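Local coordinates for Lmo0325 protein (Listeria monocytogenes EGD-e, PDB 4RYK) that probably binds DNA as a transcriptional regulator of the Rgg type, joining a helix-turn-helix region to an all-helical C-terminal domain, at residues H181-Q184 with I185-K188; S189-K192 with Y193-Y196; L201-C204 with H205-N209; I220-A223 with N224-L227; K229-E232 with A233-S237. All blocks are in the same frame, centred on the assembly; numbering follows the deposited sequence.

Interaction 1: H181-Q184 with I185-K188; sequences HFYQ and IMLK
Tyr183 is gripped by two side chains of the next helical turn, Met186 and Leu187. Leu187 places CG over one face of the phenol ring, 4.3 Å from the Tyr183 ring centroid, a CH-pi contact displaced toward the rim. Its CD1 methyl continues along the ring, 3.6 Å from Tyr183 CE2. The selenomethionine at position 186 works on the CD1 side of the ring: its chain bends at the CB-CG and CG-SE bonds, folding CE back to within 3.2 Å of Tyr183 CD1, a doubtfully short approach. With CG anti to the backbone N (chi1 175°), Tyr183 holds its ring beside its own carbonyl carbon, where both partners meet it. A second pair lies at His181, whose imidazole takes Ile185 CG1 over one face, the two side chains running side by side.

Regular helical bonds fix these positions. Met186 N donates to Phe182 O over 2.8 Å, nearly straight at 173°, while Leu187 N donates to Tyr183 O over 2.8 Å and Ile185 N to His181 O. Farther out, Phe203, Leu206 and Phe207 of helix 197-216 receive Met186, and Val226 and Lys229 of helix 220-235 pack on Tyr183. Phe182 meets Phe174 edge to face. Across these side chains the chemistry is dispersive: flexible apolar chains shape themselves to a flat ring, and the backbone supplies the directional bonds.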
loop_
_atom_site.group_PDB
_atom_site.type_symbol
_atom_site.label_atom_id
_atom_site.label_comp_id
_atom_site.label_asym_id
_atom_site.label_seq_id
_atom_site.Cartn_x
_atom_site.Cartn_y
_atom_site.Cartn_z
ATOM N N HIS A 181 19.563 -13.074 -17.178
ATOM C CA HIS A 181 20.387 -11.939 -16.819
ATOM C C HIS A 181 19.533 -10.759 -16.292
ATOM O O HIS A 181 19.858 -10.149 -15.285
ATOM C CB HIS A 181 21.250 -11.499 -18.034
ATOM C CG HIS A 181 21.964 -10.195 -17.831
ATOM N ND1 HIS A 181 23.215 -10.100 -17.254
ATOM C CD2 HIS A 181 21.589 -8.920 -18.116
ATOM C CE1 HIS A 181 23.586 -8.832 -17.204
ATOM N NE2 HIS A 181 22.624 -8.097 -17.731
ATOM N N PHE A 182 18.454 -10.432 -16.966
ATOM C CA PHE A 182 17.594 -9.356 -16.481
ATOM C C PHE A 182 16.940 -9.716 -15.125
ATOM O O PHE A 182 16.843 -8.884 -14.238
ATOM C CB PHE A 182 16.482 -8.999 -17.491
ATOM C CG PHE A 182 16.941 -8.231 -18.693
ATOM C CD1 PHE A 182 18.030 -7.378 -18.658
ATOM C CD2 PHE A 182 16.248 -8.335 -19.860
ATOM C CE1 PHE A 182 18.442 -6.673 -19.782
ATOM C CE2 PHE A 182 16.667 -7.659 -20.999
ATOM C CZ PHE A 182 17.762 -6.824 -20.965
ATOM N N TYR A 183 16.468 -10.942 -15.002
ATOM C CA TYR A 183 15.969 -11.457 -13.756
ATOM C C TYR A 183 16.948 -11.268 -12.579
ATOM O O TYR A 183 16.550 -10.792 -11.500
ATOM C CB TYR A 183 15.582 -12.939 -13.933
ATOM C CG TYR A 183 15.146 -13.625 -12.649
ATOM C CD1 TYR A 183 13.841 -13.572 -12.243
ATOM C CD2 TYR A 183 16.030 -14.349 -11.864
ATOM C CE1 TYR A 183 13.438 -14.190 -11.065
ATOM C CE2 TYR A 183 15.620 -14.974 -10.696
ATOM C CZ TYR A 183 14.321 -14.883 -10.305
ATOM O OH TYR A 183 13.855 -15.472 -9.143
ATOM N N GLN A 184 18.220 -11.619 -12.783
ATOM C CA GLN A 184 19.246 -11.390 -11.761
ATOM C C GLN A 184 19.373 -9.895 -11.430
ATOM O O GLN A 184 19.381 -9.520 -10.287
ATOM C CB GLN A 184 20.585 -12.035 -12.145
ATOM C CG GLN A 184 20.517 -13.551 -12.009
ATOM C CD GLN A 184 21.691 -14.310 -12.646
ATOM O OE1 GLN A 184 22.638 -13.736 -13.232
ATOM N NE2 GLN A 184 21.630 -15.634 -12.540
ATOM N N ILE A 185 19.367 -9.018 -12.397
ATOM C CA ILE A 185 19.350 -7.580 -12.055
ATOM C C ILE A 185 18.098 -7.146 -11.274
ATOM O O ILE A 185 18.206 -6.398 -10.304
ATOM C CB ILE A 185 19.406 -6.731 -13.316
ATOM C CG1 ILE A 185 20.589 -7.131 -14.207
ATOM C CG2 ILE A 185 19.445 -5.260 -12.967
ATOM C CD1 ILE A 185 21.909 -6.514 -13.844
HETATM N N MSE A 186 16.919 -7.595 -11.732
HETATM C CA MSE A 186 15.594 -7.392 -11.072
HETATM C C MSE A 186 15.788 -7.793 -9.616
HETATM O O MSE A 186 15.351 -7.083 -8.700
HETATM C CB MSE A 186 14.386 -8.140 -11.782
HETATM C CG MSE A 186 12.756 -8.158 -11.511
HETATM SE SE MSE A 186 12.602 -9.362 -9.891
HETATM C CE MSE A 186 12.470 -10.853 -11.137
ATOM N N LEU A 187 16.383 -8.947 -9.358
ATOM C CA LEU A 187 16.475 -9.424 -7.960
ATOM C C LEU A 187 17.179 -8.441 -7.040
ATOM O O LEU A 187 16.791 -8.338 -5.908
ATOM C CB LEU A 187 17.142 -10.785 -7.816
ATOM C CG LEU A 187 16.337 -12.000 -8.237
ATOM C CD1 LEU A 187 17.171 -13.260 -7.982
ATOM C CD2 LEU A 187 14.988 -12.046 -7.507
ATOM N N LYS A 188 18.184 -7.723 -7.515
ATOM C CA LYS A 188 18.849 -6.723 -6.671
ATOM C C LYS A 188 17.869 -5.611 -6.268
ATOM O O LYS A 188 17.945 -5.065 -5.203
ATOM C CB LYS A 188 20.000 -6.094 -7.402
ATOM C CG LYS A 188 21.038 -7.117 -7.790
ATOM C CD LYS A 188 22.320 -6.470 -8.288
ATOM C CE LYS A 188 22.049 -5.382 -9.315
ATOM N NZ LYS A 188 23.300 -4.966 -10.027
#

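Interaction 2: S189-K192 with Y193-Y196; sequences SYEK and YRYY
Tyr190 and Arg194, one turn apart, make the main side-chain contact, and its character is CH-pi. Arg194 CD lies 4.2 Å from the centroid of the Tyr190 ring, off-centre, with CB 3.6 Å from Tyr190 CE1. The guanidinium plane is turned 30° from that of the ring. Beyond the last helical turn, Arg194 carries CG between its backbone N and carbonyl carbon (chi1 57°), which brings CD against the ring. A different aromatic contact joins Tyr193 to Ser189, whose CB lies in the ring plane at the edge, 3.9 Å from Tyr193 CD2.

Among the backbone bonds, Tyr193 N donates to Ser189 O over 2.9 Å, whereas the bond from Arg194 N to Tyr190 O is weak and bent to 123°. The chain is leaving the helix here, through a type I beta turn from Tyr193 to Tyr196, which takes the N-cap position of the next helix.

Charge plays a lesser part. Glu191 OE1 lies 4.0 Å from Arg194 NH1, too far for a salt bridge, though the attraction may still favour this placement. The strong polar partners come from helix 220-235 and just beyond it: Tyr190 OH bonds Glu232 and Arg194 NE bonds Thr236. Helices 161-170 and 197-216 pack against Tyr193, and Tyr196 stacks on Phe69 of the second subunit, so this helix end meets three helices and the dimer partner.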
loop_
_atom_site.group_PDB
_atom_site.type_symbol
_atom_site.label_atom_id
_atom_site.label_comp_id
_atom_site.label_asym_id
_atom_site.label_seq_id
_atom_site.Cartn_x
_atom_site.Cartn_y
_atom_site.Cartn_z
ATOM N N SER A 189 16.941 -5.270 -7.130
ATOM C CA SER A 189 16.010 -4.233 -6.744
ATOM C C SER A 189 14.901 -4.814 -5.845
ATOM O O SER A 189 14.467 -4.159 -4.903
ATOM C CB SER A 189 15.467 -3.498 -7.975
ATOM O OG SER A 189 14.419 -4.237 -8.585
ATOM N N TYR A 190 14.486 -6.043 -6.101
ATOM C CA TYR A 190 13.589 -6.744 -5.218
ATOM C C TYR A 190 14.064 -6.684 -3.748
ATOM O O TYR A 190 13.283 -6.434 -2.844
ATOM C CB TYR A 190 13.419 -8.200 -5.691
ATOM C CG TYR A 190 12.899 -9.094 -4.582
ATOM C CD1 TYR A 190 11.618 -8.933 -4.105
ATOM C CD2 TYR A 190 13.710 -10.068 -3.979
ATOM C CE1 TYR A 190 11.146 -9.710 -3.051
ATOM C CE2 TYR A 190 13.241 -10.870 -2.944
ATOM C CZ TYR A 190 11.956 -10.691 -2.485
ATOM O OH TYR A 190 11.434 -11.411 -1.423
ATOM N N GLU A 191 15.352 -6.880 -3.521
ATOM C CA GLU A 191 15.893 -6.922 -2.183
ATOM C C GLU A 191 15.716 -5.587 -1.428
ATOM O O GLU A 191 15.569 -5.589 -0.249
ATOM C CB GLU A 191 17.397 -7.344 -2.230
ATOM C CG GLU A 191 17.611 -8.830 -2.530
ATOM C CD GLU A 191 17.093 -9.740 -1.397
ATOM O OE1 GLU A 191 17.027 -9.263 -0.238
ATOM O OE2 GLU A 191 16.745 -10.928 -1.646
ATOM N N LYS A 192 15.768 -4.464 -2.121
ATOM C CA LYS A 192 15.437 -3.149 -1.548
ATOM C C LYS A 192 13.931 -3.001 -1.378
ATOM O O LYS A 192 13.411 -2.677 -0.298
ATOM C CB LYS A 192 15.870 -2.043 -2.503
ATOM C CG LYS A 192 17.292 -2.106 -3.005
ATOM C CD LYS A 192 18.250 -2.019 -1.832
ATOM C CE LYS A 192 19.696 -2.258 -2.250
ATOM N NZ LYS A 192 20.271 -1.073 -2.947
ATOM N N TYR A 193 13.222 -3.303 -2.451
ATOM C CA TYR A 193 11.834 -2.926 -2.557
ATOM C C TYR A 193 10.855 -3.866 -1.847
ATOM O O TYR A 193 9.672 -3.575 -1.795
ATOM C CB TYR A 193 11.409 -2.784 -4.020
ATOM C CG TYR A 193 11.895 -1.562 -4.737
ATOM C CD1 TYR A 193 11.360 -0.324 -4.466
ATOM C CD2 TYR A 193 12.883 -1.638 -5.735
ATOM C CE1 TYR A 193 11.785 0.818 -5.130
ATOM C CE2 TYR A 193 13.321 -0.484 -6.419
ATOM C CZ TYR A 193 12.767 0.730 -6.109
ATOM O OH TYR A 193 13.140 1.895 -6.741
ATOM N N ARG A 194 11.329 -4.989 -1.319
ATOM C CA ARG A 194 10.410 -5.944 -0.726
ATOM C C ARG A 194 9.834 -5.357 0.557
ATOM O O ARG A 194 8.823 -5.822 1.001
ATOM C CB ARG A 194 11.074 -7.289 -0.421
ATOM C CG ARG A 194 12.283 -7.230 0.490
ATOM C CD ARG A 194 13.037 -8.556 0.453
ATOM N NE ARG A 194 12.378 -9.465 1.361
ATOM C CZ ARG A 194 12.952 -10.103 2.364
ATOM N NH1 ARG A 194 14.257 -9.992 2.589
ATOM N NH2 ARG A 194 12.210 -10.887 3.129
ATOM N N TYR A 195 10.483 -4.368 1.139
ATOM C CA TYR A 195 9.927 -3.665 2.284
ATOM C C TYR A 195 9.088 -2.421 1.888
ATOM O O TYR A 195 8.670 -1.640 2.738
ATOM C CB TYR A 195 11.040 -3.330 3.302
ATOM C CG TYR A 195 11.854 -4.555 3.738
ATOM C CD1 TYR A 195 12.976 -4.947 3.009
ATOM C CD2 TYR A 195 11.474 -5.343 4.838
ATOM C CE1 TYR A 195 13.729 -6.065 3.370
ATOM C CE2 TYR A 195 12.229 -6.452 5.218
ATOM C CZ TYR A 195 13.351 -6.806 4.465
ATOM O OH TYR A 195 14.122 -7.904 4.759
ATOM N N TYR A 196 8.876 -2.208 0.599
ATOM C CA TYR A 196 8.069 -1.098 0.142
ATOM C C TYR A 196 6.650 -1.676 -0.101
ATOM O O TYR A 196 6.455 -2.628 -0.853
ATOM C CB TYR A 196 8.681 -0.491 -1.114
ATOM C CG TYR A 196 7.982 0.710 -1.730
ATOM C CD1 TYR A 196 7.454 1.738 -0.950
ATOM C CD2 TYR A 196 7.935 0.855 -3.104
ATOM C CE1 TYR A 196 6.825 2.822 -1.536
ATOM C CE2 TYR A 196 7.309 1.922 -3.692
ATOM C CZ TYR A 196 6.764 2.906 -2.912
ATOM O OH TYR A 196 6.156 3.960 -3.552
#

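Interaction 3: L201-C204 with H205-N209; sequences LLFC and HLFAN
Phe203 O accepts a hydrogen bond from Phe207 N over 2.8 Å. The same oxygen is bordered by the Phe207 side chain, with CD2 3.2 Å away. That closeness follows from Phe207 chi1 of -71°, which sets CG anti to Phe207's own carbonyl carbon and lets the ring lean back along the preceding turn. Phe207 CE2 then reaches Phe203 CB at 4.0 Å, so this pair meets through CE2 and a methylene and not as a ring stack.

Around the helix, Ala208 N donates to Cys204 O over 2.8 Å, Leu206 N to Leu202 O, and His205 N to Leu201 O at 170°, consecutive i to i+4 bonds. His205 CB rests 3.4 Å from Leu201 O, while a face of its imidazole takes Asn209 CG.

The two phenylalanines look toward helix 176-193, where Tyr190 meets Phe207 edge to face; Phe203 also packs on Leu161 and Val164 of helix 161-170. Cys204 instead lies against Ala233 and Ser234 of helix 220-235, and Ala208 against Val248. A central helix dressed with apolar groups on several sides is consistent with the stacked helices of a TPR-like domain, the clan to which the Rgg C-terminal region belongs.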
loop_
_atom_site.group_PDB
_atom_site.type_symbol
_atom_site.label_atom_id
_atom_site.label_comp_id
_atom_site.label_asym_id
_atom_site.label_seq_id
_atom_site.Cartn_x
_atom_site.Cartn_y
_atom_site.Cartn_z
ATOM N N LEU A 201 3.973 -5.722 -3.659
ATOM C CA LEU A 201 2.880 -6.358 -4.382
ATOM C C LEU A 201 3.185 -6.486 -5.884
ATOM O O LEU A 201 2.811 -7.455 -6.520
ATOM C CB LEU A 201 1.573 -5.549 -4.215
ATOM C CG LEU A 201 1.059 -5.384 -2.754
ATOM C CD1 LEU A 201 -0.228 -4.525 -2.686
ATOM C CD2 LEU A 201 0.800 -6.742 -2.118
ATOM N N LEU A 202 3.861 -5.504 -6.443
ATOM C CA LEU A 202 4.342 -5.617 -7.839
ATOM C C LEU A 202 5.315 -6.768 -7.996
ATOM O O LEU A 202 5.195 -7.547 -8.916
ATOM C CB LEU A 202 5.029 -4.347 -8.200
ATOM C CG LEU A 202 5.532 -4.283 -9.635
ATOM C CD1 LEU A 202 4.370 -4.232 -10.615
ATOM C CD2 LEU A 202 6.433 -3.044 -9.791
ATOM N N PHE A 203 6.267 -6.937 -7.066
ATOM C CA PHE A 203 7.120 -8.105 -7.175
ATOM C C PHE A 203 6.346 -9.416 -7.033
ATOM O O PHE A 203 6.625 -10.360 -7.766
ATOM C CB PHE A 203 8.298 -8.007 -6.222
ATOM C CG PHE A 203 9.348 -7.062 -6.710
ATOM C CD1 PHE A 203 10.269 -7.464 -7.642
ATOM C CD2 PHE A 203 9.422 -5.806 -6.235
ATOM C CE1 PHE A 203 11.241 -6.605 -8.101
ATOM C CE2 PHE A 203 10.388 -4.935 -6.693
ATOM C CZ PHE A 203 11.292 -5.328 -7.618
ATOM N N CYS A 204 5.390 -9.495 -6.095
ATOM C CA CYS A 204 4.586 -10.698 -5.945
ATOM C C CYS A 204 3.896 -11.089 -7.221
ATOM O O CYS A 204 3.960 -12.233 -7.648
ATOM C CB CYS A 204 3.529 -10.559 -4.863
ATOM S SG CYS A 204 4.188 -10.596 -3.166
ATOM N N HIS A 205 3.250 -10.117 -7.830
ATOM C CA HIS A 205 2.587 -10.305 -9.085
ATOM C C HIS A 205 3.547 -10.811 -10.180
ATOM O O HIS A 205 3.225 -11.709 -10.942
ATOM C CB HIS A 205 2.004 -8.971 -9.490
ATOM C CG HIS A 205 1.351 -8.993 -10.816
ATOM N ND1 HIS A 205 0.105 -9.534 -11.018
ATOM C CD2 HIS A 205 1.780 -8.571 -12.028
ATOM C CE1 HIS A 205 -0.220 -9.430 -12.295
ATOM N NE2 HIS A 205 0.784 -8.850 -12.933
ATOM N N LEU A 206 4.707 -10.193 -10.287
ATOM C CA LEU A 206 5.656 -10.604 -11.308
ATOM C C LEU A 206 6.130 -12.031 -11.010
ATOM O O LEU A 206 6.197 -12.864 -11.908
ATOM C CB LEU A 206 6.851 -9.679 -11.289
ATOM C CG LEU A 206 8.036 -10.150 -12.157
ATOM C CD1 LEU A 206 7.568 -10.343 -13.592
ATOM C CD2 LEU A 206 9.177 -9.170 -12.120
ATOM N N PHE A 207 6.474 -12.332 -9.764
ATOM C CA PHE A 207 6.993 -13.650 -9.429
ATOM C C PHE A 207 5.931 -14.723 -9.653
ATOM O O PHE A 207 6.258 -15.854 -10.047
ATOM C CB PHE A 207 7.450 -13.748 -7.982
ATOM C CG PHE A 207 8.719 -12.992 -7.652
ATOM C CD1 PHE A 207 9.814 -13.024 -8.480
ATOM C CD2 PHE A 207 8.811 -12.287 -6.476
ATOM C CE1 PHE A 207 10.972 -12.364 -8.148
ATOM C CE2 PHE A 207 9.956 -11.622 -6.136
ATOM C CZ PHE A 207 11.050 -11.656 -6.994
ATOM N N ALA A 208 4.673 -14.395 -9.354
ATOM C CA ALA A 208 3.550 -15.308 -9.655
ATOM C C ALA A 208 3.471 -15.615 -11.138
ATOM O O ALA A 208 3.374 -16.776 -11.521
ATOM C CB ALA A 208 2.249 -14.697 -9.234
ATOM N N ASN A 209 3.539 -14.567 -11.960
ATOM C CA ASN A 209 3.514 -14.735 -13.426
ATOM C C ASN A 209 4.624 -15.585 -13.972
ATOM O O ASN A 209 4.395 -16.430 -14.843
ATOM C CB ASN A 209 3.514 -13.400 -14.161
ATOM C CG ASN A 209 2.174 -12.693 -14.080
ATOM O OD1 ASN A 209 1.176 -13.245 -13.646
ATOM N ND2 ASN A 209 2.151 -11.464 -14.518
#

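Interaction 4: I220-A223 with N224-L227; sequences INYA and NLVL
Asn224 meets Ile220 twice: its N donates to Ile220 O over 2.9 Å, and its amide lies across the isoleucine side chain, with ND2 3.7 Å from Ile220 CG2. That amide nitrogen finds its strong partner farther away, in the carboxylate of Glu260, so the side chain links the first turn of helix 220-235 to the region following helix 243-259.

Leu225 comes next, its N bonded to Asn221 O over 3.1 Å, a somewhat bent bond at 149°. Because CG stands anti to the carbonyl carbon (chi1 -67°), it comes within 3.4 Å of Asn221 O. From there CD1 touches Tyr222 CD1 loosely, at 4.2 Å. Here the helix has one of its outer flanks; the inner ones are turned to neighbouring helices, with Ala223 meeting Leu214 and Ile215, as suits the layered helical architecture of the Rgg C-terminal, TPR-like domain.

Val226 N donates to Tyr222 O, and Val226 CG2 lies 3.4 Å from that oxygen. Its side chain packs on Thr211 and Leu214 of helix 197-216. Leu227 closes the run with a bond from its N to Ala223 O over 2.9 Å, its side chain packing on Gln253 and Ile256 of helix 243-259.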
loop_
_atom_site.group_PDB
_atom_site.type_symbol
_atom_site.label_atom_id
_atom_site.label_comp_id
_atom_site.label_asym_id
_atom_site.label_seq_id
_atom_site.Cartn_x
_atom_site.Cartn_y
_atom_site.Cartn_z
ATOM N N ILE A 220 11.102 -26.894 -13.999
ATOM C CA ILE A 220 10.692 -27.067 -12.603
ATOM C C ILE A 220 11.730 -26.583 -11.569
ATOM O O ILE A 220 11.358 -25.998 -10.521
ATOM C CB ILE A 220 10.235 -28.519 -12.363
ATOM C CG1 ILE A 220 9.053 -28.834 -13.287
ATOM C CG2 ILE A 220 9.783 -28.735 -10.921
ATOM C CD1 ILE A 220 7.874 -27.869 -13.198
ATOM N N ASN A 221 13.011 -26.759 -11.877
ATOM C CA ASN A 221 14.076 -26.158 -11.054
ATOM C C ASN A 221 13.881 -24.655 -10.933
ATOM O O ASN A 221 13.931 -24.109 -9.858
ATOM C CB ASN A 221 15.457 -26.406 -11.647
ATOM C CG ASN A 221 15.812 -27.872 -11.674
ATOM O OD1 ASN A 221 15.200 -28.682 -10.965
ATOM N ND2 ASN A 221 16.806 -28.235 -12.490
ATOM N N TYR A 222 13.687 -24.005 -12.067
ATOM C CA TYR A 222 13.506 -22.571 -12.089
ATOM C C TYR A 222 12.190 -22.159 -11.414
ATOM O O TYR A 222 12.146 -21.151 -10.729
ATOM C CB TYR A 222 13.555 -22.074 -13.528
ATOM C CG TYR A 222 14.930 -22.087 -14.186
ATOM C CD1 TYR A 222 16.091 -22.401 -13.475
ATOM C CD2 TYR A 222 15.061 -21.727 -15.522
ATOM C CE1 TYR A 222 17.329 -22.387 -14.099
ATOM C CE2 TYR A 222 16.288 -21.704 -16.150
ATOM C CZ TYR A 222 17.423 -22.029 -15.436
ATOM O OH TYR A 222 18.660 -22.002 -16.082
ATOM N N ALA A 223 11.138 -22.937 -11.635
ATOM C CA ALA A 223 9.850 -22.647 -11.051
ATOM C C ALA A 223 9.981 -22.666 -9.545
ATOM O O ALA A 223 9.459 -21.798 -8.882
ATOM C CB ALA A 223 8.797 -23.645 -11.492
ATOM N N ASN A 224 10.702 -23.634 -9.017
ATOM C CA ASN A 224 10.983 -23.693 -7.588
ATOM C C ASN A 224 11.739 -22.487 -7.129
ATOM O O ASN A 224 11.435 -21.934 -6.083
ATOM C CB ASN A 224 11.754 -24.975 -7.214
ATOM C CG ASN A 224 10.813 -26.146 -6.952
ATOM O OD1 ASN A 224 9.949 -26.048 -6.101
ATOM N ND2 ASN A 224 10.929 -27.218 -7.717
ATOM N N LEU A 225 12.700 -22.035 -7.916
ATOM C CA LEU A 225 13.448 -20.849 -7.485
ATOM C C LEU A 225 12.565 -19.638 -7.378
ATOM O O LEU A 225 12.610 -18.889 -6.386
ATOM C CB LEU A 225 14.619 -20.556 -8.426
ATOM C CG LEU A 225 15.693 -21.643 -8.340
ATOM C CD1 LEU A 225 16.758 -21.464 -9.405
ATOM C CD2 LEU A 225 16.305 -21.732 -6.943
ATOM N N VAL A 226 11.764 -19.419 -8.415
ATOM C CA VAL A 226 10.916 -18.247 -8.455
ATOM C C VAL A 226 9.795 -18.319 -7.396
ATOM O O VAL A 226 9.486 -17.323 -6.755
ATOM C CB VAL A 226 10.336 -18.026 -9.852
ATOM C CG1 VAL A 226 9.453 -16.803 -9.850
ATOM C CG2 VAL A 226 11.454 -17.814 -10.863
ATOM N N LEU A 227 9.212 -19.501 -7.210
ATOM C CA LEU A 227 8.230 -19.696 -6.160
ATOM C C LEU A 227 8.790 -19.315 -4.799
ATOM O O LEU A 227 8.101 -18.656 -4.001
ATOM C CB LEU A 227 7.720 -21.147 -6.121
ATOM C CG LEU A 227 6.787 -21.515 -4.958
ATOM C CD1 LEU A 227 5.520 -20.677 -4.942
ATOM C CD2 LEU A 227 6.365 -22.957 -5.022
#

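Interaction 5: K229-E232 with A233-S237; sequences KLKE and ASETS
The flat peptide carbonyl of Glu232 is approached from both of its faces: Thr236 OG1 donates to Glu232 O from one and Glu235 N from the other. The hydroxyl bond is the shorter, 2.8 Å, with the donor 37° out of the carbonyl plane. The Glu235 N bond to Glu232 O, at 3.2 Å, stands steeper still, 69° out of the plane, so neither follows a lone-pair direction. Thr236 has OG1 anti to its carbonyl carbon (chi1 -75°), which points the hydroxyl back to the preceding turn.

Ser234 OG has two carbonyl neighbours, Leu230 O and Lys231 O, each at 2.9 Å. It holds a single proton, and which oxygen receives it is not settled. Leu230 O also accepts from Ser234 N over 2.9 Å; this bond and that from Ala233 N to Lys229 O are the regular i to i+4 bonds of the set. Glu235 N reaches Lys231 O too, but only weakly.

Lys231 and Glu235 run side by side without touching at their charges, NZ and OE2 being 4.8 Å apart. One water lies between them, donating to Glu235 OE2 over 2.8 Å and accepting a weak bond from Lys231 NZ; His281 of the second subunit packs on both side chains. The Thr236 hydroxyl has a further partner in the loop after helix 176-193. Shorter-range backbone bonds, with side-chain hydroxyls turned back onto carbonyls of the preceding turn, are common in the C-terminal part of a helix.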
loop_
_atom_site.group_PDB
_atom_site.type_symbol
_atom_site.label_atom_id
_atom_site.label_comp_id
_atom_site.label_asym_id
_atom_site.label_seq_id
_atom_site.Cartn_x
_atom_site.Cartn_y
_atom_site.Cartn_z
ATOM N N LYS A 229 10.864 -17.106 -4.118
ATOM C CA LYS A 229 10.856 -15.651 -4.040
ATOM C C LYS A 229 9.472 -15.110 -3.815
ATOM O O LYS A 229 9.303 -14.125 -3.124
ATOM C CB LYS A 229 11.353 -15.005 -5.319
ATOM C CG LYS A 229 12.812 -15.272 -5.629
ATOM C CD LYS A 229 13.765 -14.523 -4.716
ATOM C CE LYS A 229 14.993 -15.413 -4.560
ATOM N NZ LYS A 229 16.120 -14.641 -4.096
ATOM N N LEU A 230 8.494 -15.711 -4.473
ATOM C CA LEU A 230 7.106 -15.315 -4.275
ATOM C C LEU A 230 6.724 -15.556 -2.787
ATOM O O LEU A 230 6.095 -14.717 -2.171
ATOM C CB LEU A 230 6.205 -16.108 -5.196
ATOM C CG LEU A 230 4.719 -15.959 -4.889
ATOM C CD1 LEU A 230 4.293 -14.534 -5.070
ATOM C CD2 LEU A 230 3.905 -16.823 -5.817
ATOM N N LYS A 231 7.109 -16.700 -2.243
ATOM C CA LYS A 231 6.883 -17.012 -0.828
ATOM C C LYS A 231 7.529 -15.960 0.058
ATOM O O LYS A 231 6.861 -15.355 0.911
ATOM C CB LYS A 231 7.454 -18.359 -0.436
ATOM C CG LYS A 231 6.717 -19.560 -0.988
ATOM C CD LYS A 231 5.487 -19.876 -0.162
ATOM C CE LYS A 231 4.808 -21.196 -0.551
ATOM N NZ LYS A 231 3.745 -21.520 0.456
ATOM N N GLU A 232 8.814 -15.708 -0.166
ATOM C CA GLU A 232 9.520 -14.726 0.635
ATOM C C GLU A 232 8.911 -13.339 0.529
ATOM O O GLU A 232 8.678 -12.637 1.541
ATOM C CB GLU A 232 10.968 -14.677 0.209
ATOM C CG GLU A 232 11.822 -13.755 1.045
ATOM C CD GLU A 232 13.230 -13.619 0.463
ATOM O OE1 GLU A 232 13.452 -12.863 -0.489
ATOM O OE2 GLU A 232 14.106 -14.300 0.962
ATOM N N ALA A 233 8.668 -12.916 -0.684
ATOM C CA ALA A 233 8.117 -11.576 -0.921
ATOM C C ALA A 233 6.764 -11.431 -0.216
ATOM O O ALA A 233 6.519 -10.438 0.447
ATOM C CB ALA A 233 7.962 -11.324 -2.406
ATOM N N SER A 234 5.909 -12.449 -0.331
ATOM C CA SER A 234 4.551 -12.405 0.232
ATOM C C SER A 234 4.531 -12.497 1.777
ATOM O O SER A 234 3.537 -12.151 2.408
ATOM C CB SER A 234 3.685 -13.489 -0.402
ATOM O OG SER A 234 4.135 -14.767 -0.048
ATOM N N GLU A 235 5.646 -12.930 2.362
ATOM C CA GLU A 235 5.755 -13.111 3.789
ATOM C C GLU A 235 6.663 -12.108 4.422
ATOM O O GLU A 235 6.881 -12.155 5.606
ATOM C CB GLU A 235 6.274 -14.507 4.094
ATOM C CG GLU A 235 5.225 -15.560 3.798
ATOM C CD GLU A 235 5.771 -16.971 3.890
ATOM O OE1 GLU A 235 6.759 -17.156 4.602
ATOM O OE2 GLU A 235 5.217 -17.894 3.271
ATOM N N THR A 236 7.106 -11.149 3.646
ATOM C CA THR A 236 8.077 -10.168 4.076
ATOM C C THR A 236 7.554 -9.340 5.223
ATOM O O THR A 236 6.440 -8.817 5.170
ATOM C CB THR A 236 8.513 -9.252 2.910
ATOM O OG1 THR A 236 9.398 -9.983 2.045
ATOM C CG2 THR A 236 9.278 -8.071 3.444
ATOM N N SER A 237 8.369 -9.295 6.265
ATOM C CA SER A 237 8.120 -8.571 7.504
ATOM C C SER A 237 6.733 -8.819 8.120
ATOM O O SER A 237 6.145 -7.912 8.771
ATOM C CB SER A 237 8.359 -7.087 7.247
ATOM O OG SER A 237 7.159 -6.486 6.850
HETATM O O HOH W 1 5.506 -20.644 3.200
#

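In the fold
The five contacts follow one another along the chain on three helices in succession: interactions 1 and 2 on helix 176-193 and its exit, interaction 3 on helix 197-216, interactions 4 and 5 on helix 220-235 and its C-terminal end. Interaction 3 touches all the others, its centre lying 10 to 14 Å from theirs. Interactions 1 and 3 share a selenomethionine-aromatic patch, whereas interactions 2 and 5, whose centres are about 11 Å apart, are joined by probable side-chain hydrogen bonds. Interactions 2 and 4 do not touch. Interactions 2, 3 and 5 also reach the second subunit, so this helical layer of the Rgg C-terminal domain combines internal packing with dimer contacts.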